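Local coordinates for ureidoglycolate hydrolase (PDB 4PXE), which hydrolyses (S)-ureidoglycolate to glyoxylate, carbon dioxide and ammonium as a manganese-dependent homodimer of the M20 peptidase family, in the breakdown of purines, at residues V248-P251 with Y252-D255; A266-K269 with H270-S274; L288-A292 with I293-P297; S324-T327 with I328-R332. All blocks are in the same frame, centred on the assembly; numbering follows the deposited sequence.

Interaction 1: V248-P251 with Y252-D255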
# COMPACT_ATOMS: atom_id res chain seq x y z
N VAL A 248 -0.90 0.60 23.51
CA VAL A 248 -0.22 1.89 23.68
C VAL A 248 -1.26 2.99 23.85
O VAL A 248 -2.05 3.27 22.94
CB VAL A 248 0.70 2.22 22.49
CG1 VAL A 248 1.40 3.55 22.74
CG2 VAL A 248 1.71 1.09 22.27
N LEU A 249 -1.28 3.61 25.03
CA LEU A 249 -2.30 4.61 25.31
C LEU A 249 -2.01 5.88 24.51
O LEU A 249 -0.86 6.18 24.19
CB LEU A 249 -2.37 4.88 26.82
CG LEU A 249 -2.68 3.61 27.62
CD1 LEU A 249 -2.86 3.92 29.11
CD2 LEU A 249 -3.90 2.86 27.08
N MET A 250 -3.07 6.63 24.20
CA MET A 250 -2.95 7.77 23.29
C MET A 250 -1.87 8.81 23.64
O MET A 250 -1.15 9.24 22.75
CB MET A 250 -4.32 8.43 23.08
CG MET A 250 -5.42 7.48 22.59
SD MET A 250 -5.21 6.87 20.90
CE MET A 250 -5.70 8.33 19.97
N PRO A 251 -1.73 9.20 24.92
CA PRO A 251 -0.69 10.20 25.23
C PRO A 251 0.75 9.78 24.94
O PRO A 251 1.63 10.63 24.92
CB PRO A 251 -0.86 10.42 26.73
CG PRO A 251 -2.26 10.05 27.03
CD PRO A 251 -2.54 8.89 26.11
N TYR A 252 0.99 8.49 24.73
CA TYR A 252 2.35 8.00 24.54
C TYR A 252 2.70 7.74 23.09
O TYR A 252 3.80 7.27 22.79
CB TYR A 252 2.57 6.75 25.38
CG TYR A 252 2.27 6.99 26.84
CD1 TYR A 252 3.19 7.64 27.65
CD2 TYR A 252 1.05 6.61 27.38
CE1 TYR A 252 2.91 7.88 28.99
CE2 TYR A 252 0.76 6.85 28.72
CZ TYR A 252 1.69 7.48 29.51
OH TYR A 252 1.40 7.72 30.84
N ARG A 253 1.77 8.05 22.19
CA ARG A 253 1.95 7.78 20.76
C ARG A 253 2.69 8.88 20.00
O ARG A 253 2.76 10.03 20.45
CB ARG A 253 0.58 7.56 20.12
CG ARG A 253 -0.15 6.37 20.71
CD ARG A 253 -1.48 6.12 20.02
NE ARG A 253 -2.08 4.89 20.52
CZ ARG A 253 -2.95 4.15 19.84
NH1 ARG A 253 -3.32 4.50 18.62
NH2 ARG A 253 -3.44 3.04 20.40
N ASN A 254 3.25 8.48 18.87
CA ASN A 254 3.76 9.41 17.87
C ASN A 254 3.46 8.80 16.50
O ASN A 254 4.33 8.23 15.82
CB ASN A 254 5.24 9.81 18.12
CG ASN A 254 6.22 8.65 18.04
OD1 ASN A 254 5.87 7.48 18.24
ND2 ASN A 254 7.48 8.97 17.76
N ASP A 255 2.18 8.89 16.15
CA ASP A 255 1.58 8.14 15.05
C ASP A 255 1.98 8.75 13.70
O ASP A 255 1.55 9.86 13.37
CB ASP A 255 0.05 8.16 15.24
CG ASP A 255 -0.70 7.25 14.27
OD1 ASP A 255 -0.33 7.15 13.08
OD2 ASP A 255 -1.70 6.64 14.71
O HOH W 1 1.09 11.75 21.71

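Interaction 2: A266-K269 with H270-S274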
# COMPACT_ATOMS: atom_id res chain seq x y z
N ALA A 266 -2.37 19.84 4.76
CA ALA A 266 -1.59 21.08 4.63
C ALA A 266 -1.25 21.39 3.18
O ALA A 266 -1.25 22.56 2.78
CB ALA A 266 -0.31 21.04 5.49
N VAL A 267 -0.96 20.36 2.39
CA VAL A 267 -0.71 20.55 0.96
C VAL A 267 -1.90 21.25 0.33
O VAL A 267 -1.73 22.27 -0.35
CB VAL A 267 -0.44 19.20 0.25
CG1 VAL A 267 -0.46 19.40 -1.26
CG2 VAL A 267 0.89 18.61 0.70
N GLU A 268 -3.10 20.74 0.56
CA GLU A 268 -4.31 21.36 0.04
C GLU A 268 -4.44 22.81 0.48
O GLU A 268 -4.71 23.70 -0.34
CB GLU A 268 -5.55 20.57 0.45
CG GLU A 268 -6.85 21.25 0.02
CD GLU A 268 -8.10 20.61 0.58
OE1 GLU A 268 -8.11 20.21 1.77
OE2 GLU A 268 -9.09 20.50 -0.17
N LYS A 269 -4.23 23.05 1.78
CA LYS A 269 -4.30 24.40 2.34
C LYS A 269 -3.36 25.37 1.63
O LYS A 269 -3.76 26.47 1.24
CB LYS A 269 -3.99 24.36 3.83
CG LYS A 269 -4.03 25.72 4.51
CD LYS A 269 -3.75 25.62 6.02
CE LYS A 269 -2.34 25.13 6.29
NZ LYS A 269 -2.12 24.83 7.74
N HIS A 270 -2.10 24.97 1.47
CA HIS A 270 -1.11 25.88 0.89
C HIS A 270 -1.40 26.16 -0.58
O HIS A 270 -1.17 27.27 -1.07
CB HIS A 270 0.31 25.35 1.08
CG HIS A 270 0.71 25.23 2.52
ND1 HIS A 270 0.42 26.21 3.45
CD2 HIS A 270 1.34 24.24 3.20
CE1 HIS A 270 0.85 25.83 4.64
NE2 HIS A 270 1.42 24.64 4.52
N VAL A 271 -1.89 25.16 -1.30
CA VAL A 271 -2.32 25.37 -2.68
C VAL A 271 -3.42 26.44 -2.74
O VAL A 271 -3.33 27.40 -3.51
CB VAL A 271 -2.82 24.05 -3.32
CG1 VAL A 271 -3.52 24.32 -4.67
CG2 VAL A 271 -1.67 23.09 -3.52
N LEU A 272 -4.44 26.28 -1.91
CA LEU A 272 -5.56 27.23 -1.88
C LEU A 272 -5.12 28.63 -1.44
O LEU A 272 -5.72 29.62 -1.84
CB LEU A 272 -6.70 26.69 -1.00
CG LEU A 272 -7.34 25.38 -1.47
CD1 LEU A 272 -8.44 24.95 -0.52
CD2 LEU A 272 -7.88 25.52 -2.88
N GLU A 273 -4.06 28.71 -0.63
CA GLU A 273 -3.52 29.99 -0.19
C GLU A 273 -2.91 30.82 -1.32
O GLU A 273 -2.66 32.02 -1.14
CB GLU A 273 -2.48 29.80 0.92
CG GLU A 273 -3.06 29.45 2.28
CD GLU A 273 -2.01 28.97 3.27
OE1 GLU A 273 -0.83 28.78 2.88
OE2 GLU A 273 -2.36 28.78 4.45
N SER A 274 -2.64 30.21 -2.47
CA SER A 274 -2.00 30.94 -3.57
C SER A 274 -2.96 31.97 -4.15
O SER A 274 -2.52 32.94 -4.78
CB SER A 274 -1.57 29.99 -4.68
OG SER A 274 -2.66 29.76 -5.56

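Interaction 3: L288-A292 with I293-P297. With GLV (glyoxylic acid), chain H.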
# COMPACT_ATOMS: atom_id res chain seq x y z
N LEU A 288 1.38 3.44 4.59
CA LEU A 288 1.69 3.21 6.00
C LEU A 288 2.46 1.90 6.19
O LEU A 288 2.20 0.90 5.51
CB LEU A 288 0.41 3.16 6.82
CG LEU A 288 -0.56 4.34 6.72
CD1 LEU A 288 -1.79 4.13 7.59
CD2 LEU A 288 0.16 5.66 7.07
N HIS A 289 3.40 1.93 7.13
CA HIS A 289 4.13 0.74 7.54
C HIS A 289 3.98 0.60 9.04
O HIS A 289 4.11 1.58 9.78
CB HIS A 289 5.62 0.89 7.19
CG HIS A 289 6.49 -0.16 7.80
ND1 HIS A 289 6.72 -1.38 7.21
CD2 HIS A 289 7.18 -0.18 8.97
CE1 HIS A 289 7.52 -2.10 7.97
NE2 HIS A 289 7.81 -1.39 9.05
N PRO A 290 3.72 -0.63 9.52
CA PRO A 290 3.69 -1.89 8.76
C PRO A 290 2.41 -2.17 7.98
O PRO A 290 2.38 -3.14 7.20
CB PRO A 290 3.88 -2.96 9.85
CG PRO A 290 3.34 -2.34 11.05
CD PRO A 290 3.64 -0.86 10.98
N GLY A 291 1.38 -1.35 8.15
CA GLY A 291 0.14 -1.55 7.41
C GLY A 291 -0.67 -2.73 7.91
O GLY A 291 -1.14 -3.56 7.12
N ALA A 292 -0.82 -2.81 9.22
CA ALA A 292 -1.68 -3.82 9.83
C ALA A 292 -2.69 -3.11 10.70
O ALA A 292 -2.38 -2.07 11.29
CB ALA A 292 -0.86 -4.79 10.65
N ILE A 293 -3.90 -3.66 10.79
CA ILE A 293 -5.00 -2.97 11.45
C ILE A 293 -4.70 -2.72 12.94
O ILE A 293 -5.12 -1.70 13.49
CB ILE A 293 -6.34 -3.73 11.28
CG1 ILE A 293 -7.51 -2.86 11.71
CG2 ILE A 293 -6.31 -5.07 12.04
CD1 ILE A 293 -8.86 -3.49 11.43
N ASN A 294 -3.93 -3.62 13.55
CA ASN A 294 -3.65 -3.55 14.98
C ASN A 294 -2.20 -3.17 15.32
O ASN A 294 -1.70 -3.46 16.41
CB ASN A 294 -4.09 -4.85 15.69
CG ASN A 294 -3.53 -6.12 15.05
OD1 ASN A 294 -3.03 -6.12 13.92
ND2 ASN A 294 -3.64 -7.23 15.78
N SER A 295 -1.56 -2.47 14.38
CA SER A 295 -0.20 -1.99 14.53
C SER A 295 -0.17 -0.49 14.24
O SER A 295 -0.56 -0.06 13.16
CB SER A 295 0.72 -2.75 13.58
OG SER A 295 2.08 -2.51 13.88
N ILE A 296 0.29 0.32 15.19
CA ILE A 296 0.32 1.77 14.99
C ILE A 296 1.39 2.08 13.97
O ILE A 296 2.52 1.62 14.11
CB ILE A 296 0.65 2.52 16.29
CG1 ILE A 296 -0.33 2.16 17.41
CG2 ILE A 296 0.65 4.03 16.04
CD1 ILE A 296 0.14 2.64 18.79
N PRO A 297 1.06 2.86 12.93
CA PRO A 297 2.09 3.10 11.90
C PRO A 297 3.37 3.72 12.47
O PRO A 297 3.31 4.75 13.14
CB PRO A 297 1.41 4.08 10.94
CG PRO A 297 -0.06 3.79 11.09
CD PRO A 297 -0.25 3.43 12.55
C1 GLV H . -4.15 -8.96 18.99
O1 GLV H . -4.22 -9.89 20.03
C2 GLV H . -4.49 -7.57 19.40
O2 GLV H . -4.40 -6.65 18.54
O3 GLV H . -4.87 -7.33 20.58
O HOH W 2 0.09 -0.05 10.42

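Interaction 4: S324-T327 with I328-R332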
# COMPACT_ATOMS: atom_id res chain seq x y z
N SER A 324 5.47 23.18 6.92
CA SER A 324 4.43 22.37 7.56
C SER A 324 4.91 20.98 7.96
O SER A 324 4.54 20.49 9.02
CB SER A 324 3.19 22.26 6.67
OG SER A 324 2.47 23.48 6.67
N ALA A 325 5.73 20.36 7.12
CA ALA A 325 6.26 19.03 7.44
C ALA A 325 7.06 19.09 8.73
O ALA A 325 6.96 18.20 9.58
CB ALA A 325 7.11 18.50 6.31
N ASN A 326 7.84 20.15 8.89
CA ASN A 326 8.62 20.32 10.11
C ASN A 326 7.76 20.64 11.34
O ASN A 326 7.99 20.10 12.42
CB ASN A 326 9.71 21.38 9.90
CG ASN A 326 10.91 20.82 9.17
OD1 ASN A 326 11.73 20.10 9.76
ND2 ASN A 326 11.04 21.14 7.89
N THR A 327 6.76 21.49 11.17
CA THR A 327 5.85 21.83 12.25
C THR A 327 5.07 20.60 12.72
O THR A 327 4.95 20.34 13.91
CB THR A 327 4.87 22.94 11.82
OG1 THR A 327 5.61 24.13 11.53
CG2 THR A 327 3.87 23.23 12.93
N ILE A 328 4.56 19.84 11.76
CA ILE A 328 3.83 18.61 12.06
C ILE A 328 4.73 17.58 12.75
O ILE A 328 4.32 16.96 13.73
CB ILE A 328 3.22 18.02 10.77
CG1 ILE A 328 2.09 18.92 10.29
CG2 ILE A 328 2.71 16.59 11.00
CD1 ILE A 328 1.69 18.69 8.84
N ALA A 329 5.96 17.41 12.26
CA ALA A 329 6.88 16.46 12.88
C ALA A 329 7.13 16.81 14.35
O ALA A 329 7.10 15.94 15.22
CB ALA A 329 8.19 16.39 12.11
N LYS A 330 7.36 18.09 14.63
CA LYS A 330 7.59 18.53 16.00
C LYS A 330 6.36 18.32 16.89
O LYS A 330 6.49 17.85 18.02
CB LYS A 330 8.02 20.00 16.03
CG LYS A 330 9.41 20.26 15.46
CD LYS A 330 9.85 21.70 15.73
CE LYS A 330 11.27 21.97 15.25
NZ LYS A 330 11.37 22.07 13.76
N LYS A 331 5.18 18.66 16.38
CA LYS A 331 3.95 18.53 17.16
C LYS A 331 3.60 17.07 17.43
O LYS A 331 3.17 16.71 18.53
CB LYS A 331 2.79 19.25 16.47
CG LYS A 331 1.47 19.09 17.21
CD LYS A 331 0.46 20.15 16.82
CE LYS A 331 -0.74 20.10 17.75
NZ LYS A 331 -0.31 20.05 19.18
N ARG A 332 3.77 16.22 16.42
CA ARG A 332 3.46 14.80 16.55
C ARG A 332 4.57 14.03 17.26
O ARG A 332 4.38 12.87 17.63
CB ARG A 332 3.22 14.19 15.18
CG ARG A 332 1.86 14.54 14.58
CD ARG A 332 0.77 13.66 15.18
NE ARG A 332 -0.55 14.18 14.85
CZ ARG A 332 -1.67 13.78 15.44
NH1 ARG A 332 -1.60 12.86 16.41
NH2 ARG A 332 -2.83 14.30 15.10
O HOH W 3 11.06 19.30 12.61

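Interaction 1: V248-P251 with Y252-D255
V248 packs on the aliphatic chain of R253, and L249 on the ring edge of Y252, across this tight local turn. V248 CG1 lies 3.8 Å from R253 CG. Beside it, L249 CB comes 3.9 Å from Y252 CD2, in the plane of the tyrosine ring at its edge, while P251 CB sits over one face of the same ring, toward the rim. M250 points its CB the other way, but bends at chi2 and chi3 (-69° and -76°) and brings its sulfur back over the guanidinium of R253, with SD 3.7 Å from CZ and displaced toward the rim of the flat group. Residues 250 to 252 form a short 3-10 turn in the loop between strand 243-244 and helix 256-272: Y252 N donates to L249 O at 3.0 Å and R253 N to M250 O at 3.2 Å. From this turn the arginine runs extended from CG to NE and grips V248 O side-on with two nitrogens, NE and NH2, each at 2.9 Å. The oxygen lies in the guanidinium plane, so the rotation of the group is fixed, with M250 SD against one face. R253 is probably needed for dimerization, as in related enzymes, and its NH1 bonds T282 OG1 of the second subunit. With an alanine here V248 O would probably lose both its donors, the sulfur of M250 its flat partner and T282 of the second subunit its mate. At the far end of the stretch D255 is the N-cap of helix 256-272, its OD1 accepting from L258 N.

Interaction 2: A266-K269 with H270-S274
H270 N to A266 O, at 2.9 Å, opens a run of four i to i+4 backbone bonds that carries helix 256-272 through this stretch; V271, L272 and E273 donate in the same way to V267, E268 and K269. The final one, E273 N to K269 O, is the most bent at 140°. On one flank H270, K269 and E273 form a small polar cluster. H270 turns its CG anti to its own carbonyl carbon (chi1 -62°), which lays the imidazole back along the helix, CD2 3.1 Å from A266 O. From there ND1 donates to E273 OE1 at 2.9 Å, almost straight at 176°; the oxygen lies in the ring plane, although the ring reaches the carboxylate from above its plane. This His-carboxylate pair fixes the rotation of the imidazole. K269 runs alongside both, with CG 3.5 Å from E273 OE2 and, after a bend at chi3, CE 3.7 Å from H270 CE1. K269 NZ stays 5.1 Å from E273 OE2, not in contact but probably near enough for a longer-range attraction. On another flank E268 and L272 lie side by side, CG to CD1 4.1 Å. Helix 311-332 packs alongside: K320 makes a salt bridge to E273 OE1 and S324 OG bonds H270 NE2, while A266 and V267 rest on S324 and I321. E268 instead makes a salt bridge to R332 of the second subunit, and M250 of that subunit packs on V271 and L272.

Interaction 3: L288-A292 with I293-P297
P290, which follows a cis peptide bond, sets its ring against S295, with CG only 3.1 Å from S295 OG. The hydroxyl is brought there by lying opposite the backbone N of S295 (chi1 -168°). P290 CB also stands over the centre of its neighbour's ring, H289, which in turn meets Y98 of the second subunit edge-to-face. Behind the proline, G291 takes a positive phi of 74°, a backbone shape that favours glycine. These residues form the connection of a beta hairpin, strands 280-289 and 295-308, closed by a type I turn from A292 to S295. The turn bond, S295 N to A292 O, measures 3.2 Å. Inside the loop a water accepts from A292 N at 3.1 Å and donates to S295 O at 2.8 Å, bridging the two arms. At the base, L288 CD1 packs on P297 CG at 3.9 Å, and P297 CA makes a CA-H...O contact with H289 O. N294, at the turn's tip, points into the active site of the second subunit: ND2 donates to O2 of the bound glyoxylate at 2.9 Å. R307 and Y377 of that subunit hold the same ligand, and its E138 also accepts from N294 ND2.

Interaction 4: S324-T327 with I328-R332
I328 N to S324 O, at 2.8 Å and 169°, leads four regular i to i+4 bonds that run from S324-T327 to K331 along helix 311-332. I328 then folds its longer branch back over the carbonyl that its own nitrogen uses: with CG1 anti to its carbonyl carbon (chi1 -70°), CG1 comes 3.2 Å from S324 O and CD1 3.4 Å. CD1 also rests at 4.4 Å from S324 CB. This side of the helix lies against helix 256-272, where I328 touches A259 and E262. Cut back to an alanine, I328 would probably leave a gap between the two helices beside A259 and E262. Another side, carrying A325 and A329, packs on strand 335-344 through L336. K330 and N326 share a water on the outer surface. The lysine follows its helix back, bends at chi4 (74°) and donates through NZ to the water at 3.0 Å; the same water donates to N326 OD1 at 3.0 Å and to N326 O at 3.2 Å. N326 ND2 turns to Q322 O, one helical turn earlier. Near the C-terminal end R332 NE makes a salt bridge to E262 OE1 of the same chain.

Along the chain the four contacts come in series, 1, 2, 3, then 4, and none nests in or crosses another. Interaction 1 closes the turn that leads into helix 256-272; interaction 2 lies at that helix's far end. Interaction 3 closes the hairpin of strands 280-289 and 295-308, and interaction 4 follows on helix 311-332. In space the loop of 248-255 rests on 293-297, V248, R253 and D255 packing on I296, and its N254 and D255 meet R332 of interaction 4. Interactions 2 and 4 pair helix 256-272 with helix 311-332. All lie in the region involved in dimerization, and each reaches the second subunit.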